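PDB 6W32: phosphatidylinositol transfer protein SFH5 from Saccharomyces cerevisiae, which binds and transfers phosphatidylinositol, regulates phosphatidylinositol 4,5-bisphosphate homeostasis at the plasma membrane, and binds heme b. Local coordinates for residues K65-L70 with D170-S174; G118-F122 with L277-V282; D127-K131 with Y217-F221. All coordinates share one frame; numbering follows the deposited sequence.

Contact 1 of 3, residues K65-L70 with D170-S174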
# COMPACT_ATOMS: atom_id res chain seq x y z
N LYS A 65 -2.87 -8.65 -19.42
CA LYS A 65 -2.08 -7.44 -19.30
C LYS A 65 -1.95 -7.01 -17.85
O LYS A 65 -0.96 -6.34 -17.53
CB LYS A 65 -2.61 -6.29 -20.18
CG LYS A 65 -4.10 -6.14 -20.34
CD LYS A 65 -4.44 -4.76 -20.97
CE LYS A 65 -4.72 -3.67 -19.91
NZ LYS A 65 -6.15 -3.58 -19.43
N ILE A 66 -2.85 -7.41 -16.95
CA ILE A 66 -2.65 -7.05 -15.55
C ILE A 66 -1.59 -7.93 -14.93
O ILE A 66 -0.71 -7.47 -14.19
CB ILE A 66 -3.95 -7.11 -14.75
CG1 ILE A 66 -4.97 -6.10 -15.29
CG2 ILE A 66 -3.65 -6.82 -13.30
CD1 ILE A 66 -6.15 -5.82 -14.36
N ALA A 67 -1.67 -9.23 -15.18
CA ALA A 67 -0.63 -10.13 -14.73
C ALA A 67 0.73 -9.68 -15.24
O ALA A 67 1.72 -9.70 -14.51
CB ALA A 67 -0.96 -11.56 -15.18
N ASP A 68 0.79 -9.20 -16.48
CA ASP A 68 2.09 -8.81 -17.01
C ASP A 68 2.61 -7.50 -16.39
O ASP A 68 3.80 -7.40 -16.07
CB ASP A 68 2.02 -8.72 -18.53
CG ASP A 68 1.96 -10.11 -19.18
OD1 ASP A 68 1.92 -10.17 -20.43
OD2 ASP A 68 1.96 -11.14 -18.43
N ARG A 69 1.74 -6.50 -16.20
CA ARG A 69 2.23 -5.28 -15.57
C ARG A 69 2.70 -5.55 -14.15
O ARG A 69 3.66 -4.94 -13.68
CB ARG A 69 1.19 -4.18 -15.57
CG ARG A 69 0.44 -3.99 -16.86
CD ARG A 69 1.28 -3.42 -17.98
NE ARG A 69 1.46 -1.98 -17.85
CZ ARG A 69 2.65 -1.37 -17.77
NH1 ARG A 69 2.73 -0.03 -17.66
NH2 ARG A 69 3.76 -2.11 -17.80
N LEU A 70 2.04 -6.46 -13.45
CA LEU A 70 2.46 -6.71 -12.07
C LEU A 70 3.81 -7.43 -12.02
O LEU A 70 4.64 -7.13 -11.16
CB LEU A 70 1.38 -7.46 -11.31
CG LEU A 70 0.12 -6.64 -11.02
CD1 LEU A 70 -0.90 -7.53 -10.42
CD2 LEU A 70 0.40 -5.51 -10.08
N ASP A 170 -5.53 1.10 -11.19
CA ASP A 170 -5.68 0.50 -12.51
C ASP A 170 -4.27 0.14 -12.96
O ASP A 170 -3.55 0.96 -13.54
CB ASP A 170 -6.34 1.47 -13.49
CG ASP A 170 -6.61 0.84 -14.85
OD1 ASP A 170 -5.87 -0.09 -15.25
OD2 ASP A 170 -7.58 1.30 -15.50
N PHE A 171 -3.87 -1.11 -12.70
CA PHE A 171 -2.49 -1.48 -12.91
C PHE A 171 -2.10 -1.43 -14.37
O PHE A 171 -0.90 -1.32 -14.66
CB PHE A 171 -2.25 -2.85 -12.33
CG PHE A 171 -2.21 -2.85 -10.84
CD1 PHE A 171 -1.36 -2.01 -10.17
CD2 PHE A 171 -3.05 -3.68 -10.11
CE1 PHE A 171 -1.32 -2.01 -8.80
CE2 PHE A 171 -3.01 -3.68 -8.72
CZ PHE A 171 -2.15 -2.86 -8.07
N THR A 172 -3.08 -1.48 -15.29
CA THR A 172 -2.78 -1.32 -16.71
C THR A 172 -2.48 0.11 -17.09
O THR A 172 -1.95 0.34 -18.19
CB THR A 172 -3.94 -1.81 -17.57
OG1 THR A 172 -4.95 -0.80 -17.62
CG2 THR A 172 -4.52 -3.06 -17.01
N SER A 173 -2.79 1.08 -16.24
CA SER A 173 -2.64 2.46 -16.64
C SER A 173 -1.22 2.96 -16.36
O SER A 173 -0.41 2.32 -15.68
CB SER A 173 -3.68 3.33 -15.94
OG SER A 173 -3.18 3.79 -14.70
N SER A 174 -0.91 4.13 -16.91
CA SER A 174 0.34 4.81 -16.63
C SER A 174 0.17 5.96 -15.65
O SER A 174 1.17 6.42 -15.09
CB SER A 174 0.95 5.31 -17.94
OG SER A 174 -0.10 5.72 -18.81
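The ring of Phe171, in a type I beta turn from Asp170 to Ser173 packed against helix 64-77, carries Leu70 of that helix on one face. Methyl CD2 of Leu70 stands almost on the ring normal, 3.8 Å from the centroid of the Phe171 ring and 9° off the perpendicular, a CH-pi contact centred on the ring. Tyr46 also meets this ring, the two planes at about 80°. The second flat group, the guanidinium of Arg69, has carbonyl Thr172 O at its edge and near its plane, but NE of Arg69 and O of Thr172 are 4.1 Å apart, so this is proximity without a bond. The turn lies in the loop that leads from helix 151-166 to strand 179-184 of the Sec14-like CRAL-TRIO fold. Phe171 points toward the helix, with CG anti to its own carbonyl carbon (chi1 -73°), which turns one face of the ring to CD2 of Leu70. Next to it, CG1 of Ile66 rests 3.5 Å from CG2 of Thr172. No hydrogen bond joins the two segments, and several polar atoms of the turn bond within it. Asp170 O accepts both the backbone N-H and the hydroxyl of Ser173, the latter in the carbonyl plane. The side chain of Asp170 braces the middle of the turn: OG1 of Thr172 donates to OD1 of Asp170 over 2.6 Å, on the syn side of the carboxylate and 25° out of its plane.

Contact 2 of 3, residues G118-F122 with L277-V282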
# COMPACT_ATOMS: atom_id res chain seq x y z
N GLY A 118 -8.27 6.32 9.63
CA GLY A 118 -7.93 5.89 8.28
C GLY A 118 -8.94 6.40 7.27
O GLY A 118 -10.11 6.04 7.32
N ILE A 119 -8.50 7.27 6.37
CA ILE A 119 -9.33 7.89 5.35
C ILE A 119 -8.78 7.50 3.99
O ILE A 119 -7.56 7.50 3.78
CB ILE A 119 -9.36 9.43 5.49
CG1 ILE A 119 -9.99 9.84 6.82
CG2 ILE A 119 -10.11 10.06 4.34
CD1 ILE A 119 -11.20 9.02 7.15
N LEU A 120 -9.68 7.21 3.06
CA LEU A 120 -9.30 6.73 1.74
C LEU A 120 -10.06 7.54 0.70
O LEU A 120 -11.30 7.57 0.74
CB LEU A 120 -9.61 5.23 1.61
CG LEU A 120 -9.66 4.70 0.19
CD1 LEU A 120 -8.31 4.91 -0.51
CD2 LEU A 120 -10.06 3.24 0.18
N THR A 121 -9.34 8.21 -0.22
CA THR A 121 -9.97 9.10 -1.19
C THR A 121 -9.44 8.86 -2.60
O THR A 121 -8.30 8.45 -2.79
CB THR A 121 -9.73 10.57 -0.87
OG1 THR A 121 -8.41 10.94 -1.28
CG2 THR A 121 -9.89 10.82 0.61
N PHE A 122 -10.28 9.14 -3.58
CA PHE A 122 -9.91 8.94 -4.97
C PHE A 122 -10.42 10.10 -5.80
O PHE A 122 -11.55 10.54 -5.62
CB PHE A 122 -10.47 7.63 -5.51
CG PHE A 122 -10.14 7.39 -6.95
CD1 PHE A 122 -11.11 7.50 -7.92
CD2 PHE A 122 -8.86 7.05 -7.33
CE1 PHE A 122 -10.81 7.28 -9.24
CE2 PHE A 122 -8.54 6.82 -8.67
CZ PHE A 122 -9.53 6.94 -9.62
N LEU A 277 -12.14 16.45 4.36
CA LEU A 277 -11.59 15.10 4.24
C LEU A 277 -12.61 14.04 4.63
O LEU A 277 -12.70 12.99 3.97
CB LEU A 277 -10.35 14.97 5.10
CG LEU A 277 -9.62 13.65 5.00
CD1 LEU A 277 -9.22 13.43 3.55
CD2 LEU A 277 -8.41 13.74 5.91
N THR A 278 -13.36 14.27 5.72
CA THR A 278 -14.37 13.28 6.15
C THR A 278 -15.42 13.07 5.08
O THR A 278 -15.79 11.94 4.78
CB THR A 278 -15.09 13.72 7.42
OG1 THR A 278 -14.16 14.10 8.45
CG2 THR A 278 -15.95 12.56 7.92
N LYS A 279 -15.91 14.14 4.49
CA LYS A 279 -16.91 13.99 3.45
C LYS A 279 -16.31 13.47 2.16
O LYS A 279 -17.07 13.08 1.27
CB LYS A 279 -17.64 15.31 3.20
CG LYS A 279 -18.54 15.83 4.34
CD LYS A 279 -20.05 15.65 4.04
CE LYS A 279 -20.93 16.12 5.24
NZ LYS A 279 -22.44 16.03 5.09
N GLN A 280 -14.99 13.45 2.02
CA GLN A 280 -14.38 12.97 0.79
C GLN A 280 -14.14 11.46 0.81
O GLN A 280 -13.86 10.87 -0.24
CB GLN A 280 -13.07 13.71 0.52
CG GLN A 280 -12.99 14.39 -0.84
CD GLN A 280 -11.70 15.15 -1.04
OE1 GLN A 280 -11.15 15.72 -0.10
NE2 GLN A 280 -11.19 15.14 -2.28
N ASN A 281 -14.27 10.83 1.97
CA ASN A 281 -13.93 9.43 2.13
C ASN A 281 -14.64 8.52 1.13
O ASN A 281 -15.65 8.90 0.53
CB ASN A 281 -14.27 9.01 3.56
CG ASN A 281 -13.51 7.77 4.01
OD1 ASN A 281 -12.94 7.02 3.21
ND2 ASN A 281 -13.52 7.54 5.33
N VAL A 282 -14.09 7.34 0.92
CA VAL A 282 -14.76 6.27 0.18
C VAL A 282 -15.12 5.19 1.20
O VAL A 282 -14.30 4.84 2.06
CB VAL A 282 -13.83 5.75 -0.94
CG1 VAL A 282 -14.59 5.03 -2.03
CG2 VAL A 282 -13.08 6.88 -1.52
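This is a strand-edge contact: the short helix 277-280 and the residues that follow it dock on strand 118-122, an outermost strand of the mixed five-stranded sheet in the CRAL-TRIO fold. One backbone bond makes the join, from N of Val282 to O of Leu120 (2.8 Å). The donor sits nearly in line with the carbonyl, at a C=O...N angle of 174°, although the N-H itself is bent to 136°. The strand's other edge is taken up by strand 132-136, through backbone bonds of Ile119 with Trp135 and of Thr121 with Val133. Leu277 sits over two side chains from the same face of the strand, its CD1 lying 3.6 Å from CG2 of Ile119 and 4.0 Å from CG2 of Thr121. With chi1 at 79°, Thr121 turns CG2 toward Leu277 and leaves OG1 to bond NE1 of Trp135, a residue that Leu277 touches as well. Gln280 packs its CB near CG2 of Thr121, while its amide NE2 bonds O of Asp262. On the other face of the strand, CG of Leu120 and CG2 of Val282 are a loose 4.4 Å apart. Besides the N-H of Val282, O of Leu120 meets a CA-H...O contact from CA of Asn281 at 3.5 Å.

Contact 3 of 3, residues D127-K131 with Y217-F221. With HEM (protoporphyrin IX containing Fe), chain D.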
# COMPACT_ATOMS: atom_id res chain seq x y z
N ASP A 127 -3.72 14.29 -10.57
CA ASP A 127 -2.45 14.14 -11.26
C ASP A 127 -2.02 12.67 -11.26
O ASP A 127 -2.51 11.87 -10.47
CB ASP A 127 -1.38 15.02 -10.61
CG ASP A 127 -1.66 16.54 -10.77
OD1 ASP A 127 -1.92 17.01 -11.90
OD2 ASP A 127 -1.61 17.25 -9.74
N ALA A 128 -1.10 12.32 -12.16
CA ALA A 128 -0.73 10.91 -12.31
C ALA A 128 -0.23 10.36 -11.00
O ALA A 128 0.62 10.97 -10.34
CB ALA A 128 0.34 10.72 -13.36
N ASN A 129 -0.78 9.22 -10.60
CA ASN A 129 -0.34 8.49 -9.42
C ASN A 129 -0.49 9.32 -8.17
O ASN A 129 0.19 9.09 -7.16
CB ASN A 129 1.10 8.01 -9.59
CG ASN A 129 1.29 7.25 -10.88
OD1 ASN A 129 0.54 6.30 -11.17
ND2 ASN A 129 2.26 7.69 -11.70
N LYS A 130 -1.39 10.29 -8.24
CA LYS A 130 -1.89 10.95 -7.04
C LYS A 130 -3.41 11.01 -7.03
O LYS A 130 -3.98 11.87 -6.37
CB LYS A 130 -1.29 12.35 -6.89
CG LYS A 130 0.23 12.40 -6.91
CD LYS A 130 0.68 13.64 -6.23
CE LYS A 130 1.99 14.15 -6.82
NZ LYS A 130 2.35 15.47 -6.25
N LYS A 131 -4.06 10.10 -7.76
CA LYS A 131 -5.50 9.93 -7.74
C LYS A 131 -5.99 9.04 -6.60
O LYS A 131 -7.03 9.30 -6.01
CB LYS A 131 -5.97 9.35 -9.08
CG LYS A 131 -5.47 10.09 -10.30
CD LYS A 131 -5.64 9.20 -11.53
CE LYS A 131 -5.61 10.01 -12.80
NZ LYS A 131 -5.99 9.17 -13.95
N TYR A 217 4.01 6.19 -4.90
CA TYR A 217 4.56 7.28 -5.72
C TYR A 217 5.11 8.40 -4.86
O TYR A 217 6.29 8.71 -4.95
CB TYR A 217 3.55 7.87 -6.72
CG TYR A 217 4.17 8.97 -7.57
CD1 TYR A 217 5.13 8.69 -8.53
CD2 TYR A 217 3.80 10.30 -7.40
CE1 TYR A 217 5.73 9.71 -9.31
CE2 TYR A 217 4.37 11.31 -8.15
CZ TYR A 217 5.33 11.01 -9.11
OH TYR A 217 5.89 12.05 -9.86
N ALA A 218 4.27 8.98 -3.99
CA ALA A 218 4.67 10.03 -3.07
C ALA A 218 4.00 9.82 -1.73
O ALA A 218 2.84 9.40 -1.68
CB ALA A 218 4.28 11.41 -3.57
N LYS A 219 4.71 10.16 -0.66
CA LYS A 219 4.17 10.14 0.69
C LYS A 219 4.45 11.48 1.38
O LYS A 219 5.60 11.97 1.37
CB LYS A 219 4.76 8.96 1.46
CG LYS A 219 4.15 8.74 2.84
CD LYS A 219 4.24 7.26 3.22
CE LYS A 219 3.33 6.91 4.39
NZ LYS A 219 3.56 5.48 4.82
N TYR A 220 3.40 12.10 1.94
CA TYR A 220 3.51 13.42 2.55
C TYR A 220 3.26 13.28 4.04
O TYR A 220 2.34 12.58 4.47
CB TYR A 220 2.50 14.43 1.95
CG TYR A 220 2.66 14.58 0.47
CD1 TYR A 220 1.92 13.79 -0.39
CD2 TYR A 220 3.60 15.46 -0.07
CE1 TYR A 220 2.09 13.87 -1.76
CE2 TYR A 220 3.76 15.57 -1.45
CZ TYR A 220 2.99 14.75 -2.27
OH TYR A 220 3.10 14.79 -3.63
N PHE A 221 4.08 13.97 4.83
CA PHE A 221 4.03 13.93 6.28
C PHE A 221 3.75 15.35 6.72
O PHE A 221 4.68 16.16 6.76
CB PHE A 221 5.35 13.43 6.87
CG PHE A 221 5.73 12.08 6.40
CD1 PHE A 221 5.48 10.96 7.18
CD2 PHE A 221 6.35 11.90 5.16
CE1 PHE A 221 5.86 9.69 6.77
CE2 PHE A 221 6.71 10.63 4.74
CZ PHE A 221 6.46 9.51 5.55
CHA HEM D . 5.98 5.68 9.42
CHB HEM D . 3.07 6.08 13.22
CHC HEM D . 5.15 10.31 14.32
CHD HEM D . 7.74 10.13 10.19
C1A HEM D . 5.01 5.44 10.36
C2A HEM D . 4.24 4.24 10.40
C3A HEM D . 3.43 4.31 11.48
C4A HEM D . 3.69 5.59 12.11
CMA HEM D . 2.38 3.31 12.03
CAA HEM D . 4.50 3.14 9.37
CBA HEM D . 3.49 2.92 8.27
CGA HEM D . 2.37 3.88 8.16
O1A HEM D . 1.50 3.73 9.08
O2A HEM D . 2.02 4.03 6.94
C1B HEM D . 3.42 7.22 13.88
C2B HEM D . 2.85 7.65 15.13
C3B HEM D . 3.41 8.82 15.45
C4B HEM D . 4.37 9.17 14.40
CMB HEM D . 1.77 6.85 15.89
CAB HEM D . 3.10 9.67 16.69
CBB HEM D . 4.05 10.11 17.50
C1C HEM D . 6.03 10.68 13.32
C2C HEM D . 6.86 11.90 13.21
C3C HEM D . 7.57 11.83 12.07
C4C HEM D . 7.22 10.59 11.40
CMC HEM D . 6.90 13.07 14.23
CAC HEM D . 8.57 12.90 11.53
CBC HEM D . 8.59 13.26 10.23
C1D HEM D . 7.56 8.91 9.62
C2D HEM D . 8.25 8.38 8.46
C3D HEM D . 7.69 6.97 8.27
C4D HEM D . 6.73 6.81 9.31
CMD HEM D . 9.31 9.05 7.59
CAD HEM D . 7.97 5.91 7.20
CBD HEM D . 6.74 5.86 6.29
CGD HEM D . 7.02 4.91 5.15
O1D HEM D . 6.06 4.61 4.37
O2D HEM D . 8.12 4.27 5.20
NA HEM D . 4.67 6.24 11.41
NB HEM D . 4.34 8.16 13.46
NC HEM D . 6.31 9.95 12.21
ND HEM D . 6.67 7.92 10.10
FE HEM D . 5.42 8.12 11.74
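Ala128 is the first residue to approach the strand, its carbonyl O lying 4.4 Å from CE2 of Tyr217. It occupies the second position of a type II beta turn, Asp127 to Lys130, closed by the bond from the N-H of Lys130 to O of Asp127. Asn129 follows with positive phi (61°), as the third position of such a turn requires, and it points toward the strand. Its CB packs on CB of Tyr217 at 3.8 Å, and its carbonyl O, hydrogen-bonded to OG1 of Thr180, lies 3.6 Å from CB of Tyr217. Lys130 then reaches both tyrosines. Its aliphatic chain brings CE in plane to the edge of the Tyr217 ring, 3.9 Å from CE2. Beyond that, the chain bent at chi3 (-149°) delivers NZ to OH of Tyr220 as a donor at 2.8 Å, near the plane of the Tyr220 ring. The same NZ bonds O of Tyr259, so two oxygens hold the ammonium. From the strand's other face, Lys219 stretches away from the turn, extended beyond CG, and its NZ bridges the two heme propionates, donating to HEM O1D at 2.7 Å and to HEM O2A at 3.0 Å. The two carboxylates probably favour a charged amine there. CE1 of Phe221 comes 3.2 Å from HEM C2D, obliquely, with propionate carbon HEM CBD at the edge of the ring, which meets His183 and Phe247 edge-to-face. Strand 216-222 thus has the turn on one side and, on the other, the heme pocket of this CRAL-TRIO fold, where Tyr185 is the proximal ligand of the iron.

From the N terminus, residues 65-70 come first and wait until 170-174 for their partner, so contact 1 closes a loop that takes in strands 118-122 and 132-136. Contact 2 opens inside that loop at 118-122 and closes only at 277-282; contact 3 opens at 127-131 and closes at 217-221. Contact 1 therefore crosses both others, while contact 3 nests within contact 2. Helix 64-77 is tied to the loop before strand 179-184, outermost strand 118-122 to the helix 277-280 region, and the turn before strand 132-136 to strand 216-222. Contact 3 touches both neighbours by packing, Asn129 against Ser174 and Lys131 against Phe122; contacts 1 and 2 do not meet.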